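Local coordinates for protein endo-1,4-beta-xylanase (PDB 7AX7) that removes acetyl groups from acetylated xylan with the help of a bound cobalt ion, as the carbohydrate esterase domain of a multidomain xylanase, at residues A[130-133]-A[134-137]. Residues are numbered along the deposited sequence; the frame is centred on the assembly and turned at random.
Sequences STSV and QQRV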
ATOM      1  N   SER A 130       7.120 -18.429   6.998  1.00 26.07           N
ATOM      2  CA  SER A 130       6.413 -19.416   7.801  1.00 20.86           C
ATOM      3  C   SER A 130       4.902 -19.198   7.813  1.00 23.95           C
ATOM      4  O   SER A 130       4.169 -20.071   8.294  1.00 24.80           O
ATOM      5  CB  SER A 130       6.962 -19.401   9.233  1.00 24.66           C
ATOM      6  OG  SER A 130       6.770 -18.130   9.832  1.00 25.32           O
ATOM      7  N   THR A 131       4.416 -18.064   7.318  1.00 22.35           N
ATOM      8  CA  THR A 131       2.985 -17.870   7.108  1.00 20.32           C
ATOM      9  C   THR A 131       2.634 -18.446   5.741  1.00 16.65           C
ATOM     10  O   THR A 131       3.095 -17.948   4.708  1.00 16.67           O
ATOM     11  CB  THR A 131       2.609 -16.394   7.201  1.00 26.97           C
ATOM     12  OG1 THR A 131       3.204 -15.828   8.375  1.00 28.10           O
ATOM     13  CG2 THR A 131       1.095 -16.232   7.277  1.00 16.15           C
ATOM     14  N   SER A 132       1.828 -19.503   5.738  1.00 15.78           N
ATOM     15  CA  SER A 132       1.555 -20.253   4.525  1.00 16.96           C
ATOM     16  C   SER A 132       0.715 -19.433   3.548  1.00 14.71           C
ATOM     17  O   SER A 132       0.099 -18.420   3.898  1.00 14.20           O
ATOM     18  CB  SER A 132       0.808 -21.541   4.857  1.00 16.40           C
ATOM     19  OG  SER A 132      -0.522 -21.225   5.248  1.00 13.28           O
ATOM     20  N   VAL A 133       0.673 -19.909   2.302  1.00 13.46           N
ATOM     21  CA  VAL A 133      -0.276 -19.373   1.324  1.00 16.39           C
ATOM     22  C   VAL A 133      -1.677 -19.283   1.929  1.00 15.55           C
ATOM     23  O   VAL A 133      -2.309 -18.219   1.938  1.00 13.30           O
ATOM     24  CB  VAL A 133      -0.280 -20.238   0.051  1.00 13.32           C
ATOM     25  CG1 VAL A 133      -1.417 -19.805  -0.878  1.00 13.07           C
ATOM     26  CG2 VAL A 133       1.069 -20.160  -0.643  1.00 10.11           C
ATOM     27  N   GLN A 134      -2.188 -20.412   2.432  1.00 14.87           N
ATOM     28  CA  GLN A 134      -3.579 -20.461   2.891  1.00 14.77           C
ATOM     29  C   GLN A 134      -3.802 -19.631   4.156  1.00 15.45           C
ATOM     30  O   GLN A 134      -4.889 -19.070   4.345  1.00 12.19           O
ATOM     31  CB  GLN A 134      -4.003 -21.910   3.130  1.00 19.60           C
ATOM     32  CG  GLN A 134      -5.502 -22.083   3.264  1.00 29.64           C
ATOM     33  CD  GLN A 134      -6.240 -21.705   1.992  1.00 21.61           C
ATOM     34  OE1 GLN A 134      -5.768 -21.972   0.886  1.00 21.37           O
ATOM     35  NE2 GLN A 134      -7.384 -21.057   2.144  1.00 22.27           N
ATOM     36  N   GLN A 135      -2.805 -19.539   5.040  1.00 13.18           N
ATOM     37  CA  GLN A 135      -2.928 -18.594   6.148  1.00 16.65           C
ATOM     38  C   GLN A 135      -3.094 -17.172   5.624  1.00 16.35           C
ATOM     39  O   GLN A 135      -3.911 -16.399   6.139  1.00 10.16           O
ATOM     40  CB  GLN A 135      -1.711 -18.678   7.073  1.00 15.94           C
ATOM     41  CG  GLN A 135      -1.681 -19.897   7.995  1.00 18.28           C
ATOM     42  CD  GLN A 135      -0.446 -19.916   8.891  1.00 16.47           C
ATOM     43  OE1 GLN A 135       0.687 -19.993   8.411  1.00 14.61           O
ATOM     44  NE2 GLN A 135      -0.664 -19.834  10.199  1.00 17.79           N
ATOM     45  N   ARG A 136      -2.321 -16.814   4.595  1.00 12.19           N
ATOM     46  CA  ARG A 136      -2.437 -15.484   4.004  1.00 14.23           C
ATOM     47  C   ARG A 136      -3.834 -15.260   3.441  1.00 14.67           C
ATOM     48  O   ARG A 136      -4.456 -14.218   3.684  1.00 10.43           O
ATOM     49  CB  ARG A 136      -1.363 -15.299   2.925  1.00 11.71           C
ATOM     50  CG  ARG A 136       0.041 -15.274   3.516  1.00 14.25           C
ATOM     51  CD  ARG A 136       1.149 -15.328   2.478  1.00 16.30           C
ATOM     52  NE  ARG A 136       2.420 -15.618   3.141  1.00 17.08           N
ATOM     53  CZ  ARG A 136       3.598 -15.093   2.810  1.00 16.33           C
ATOM     54  NH1 ARG A 136       3.694 -14.225   1.807  1.00 12.59           N
ATOM     55  NH2 ARG A 136       4.684 -15.434   3.497  1.00 16.81           N
ATOM     56  N   VAL A 137      -4.351 -16.241   2.697  1.00 11.96           N
ATOM     57  CA  VAL A 137      -5.711 -16.162   2.172  1.00 10.20           C
ATOM     58  C   VAL A 137      -6.698 -15.911   3.305  1.00 11.31           C
ATOM     59  O   VAL A 137      -7.495 -14.968   3.263  1.00 11.09           O
ATOM     60  CB  VAL A 137      -6.060 -17.450   1.397  1.00 13.66           C
ATOM     61  CG1 VAL A 137      -7.556 -17.517   1.098  1.00 12.25           C
ATOM     62  CG2 VAL A 137      -5.225 -17.571   0.107  1.00 12.64           C
TER
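The carbonyl oxygen of Thr-131 is gripped by two nitrogens of one guanidinium group. Arg-136 NE reaches Thr-131 O at 2.9 Å, approaching from above the carbonyl plane, 45° out of it, while Arg-136 NH2 adds a weak bond to the same Thr-131 O at 3.2 Å. The oxygen sits at the guanidinium edge, tilted slightly out of its plane. Arg-136 gets there with a chain extended from CG to NE, whose CG passes 3.2 Å from Ser-132 O. Directly after Ser-132 the loop becomes helix 133-143, and the evidence for a capping box is reciprocal. Gln-135 N donates to Ser-132 OG at 2.8 Å in a nearly straight bond (165°), and Ser-132 N returns one to Gln-135 OE1 at 2.9 Å, lying in the amide carbonyl plane on a lone pair. Ser-132 is therefore the N-cap; its chi1 of 71° sets OG between its own N and carbonyl carbon, turned to the first turn of the helix. The Gln-135 chain, extended beyond CG, runs back along the loop, and its CB meets Thr-131 CG2 at 3.7 Å, the two side chains crossing at about a right angle. Regular helical bonding starts at once, with Arg-136 N donating to Ser-132 O and Val-137 N to Val-133 O. In this NodB-homology fold the loop ending at Ser-132 leads from strand 118-123 into helix 133-143, and Arg-136 NH1 bonds to Thr-161 OG1 on helix 159-174 and to Asn-158 OD1 just before it, while Ala-164 packs against the arginine. A leucine in place of Arg-136 would probably leave Thr-131 O, and the side-chain oxygens of Thr-161 and Asn-158, without these guanidinium partners. Thr-131 OG1, beside its own backbone N, bonds to Asn-125 O within the preceding loop.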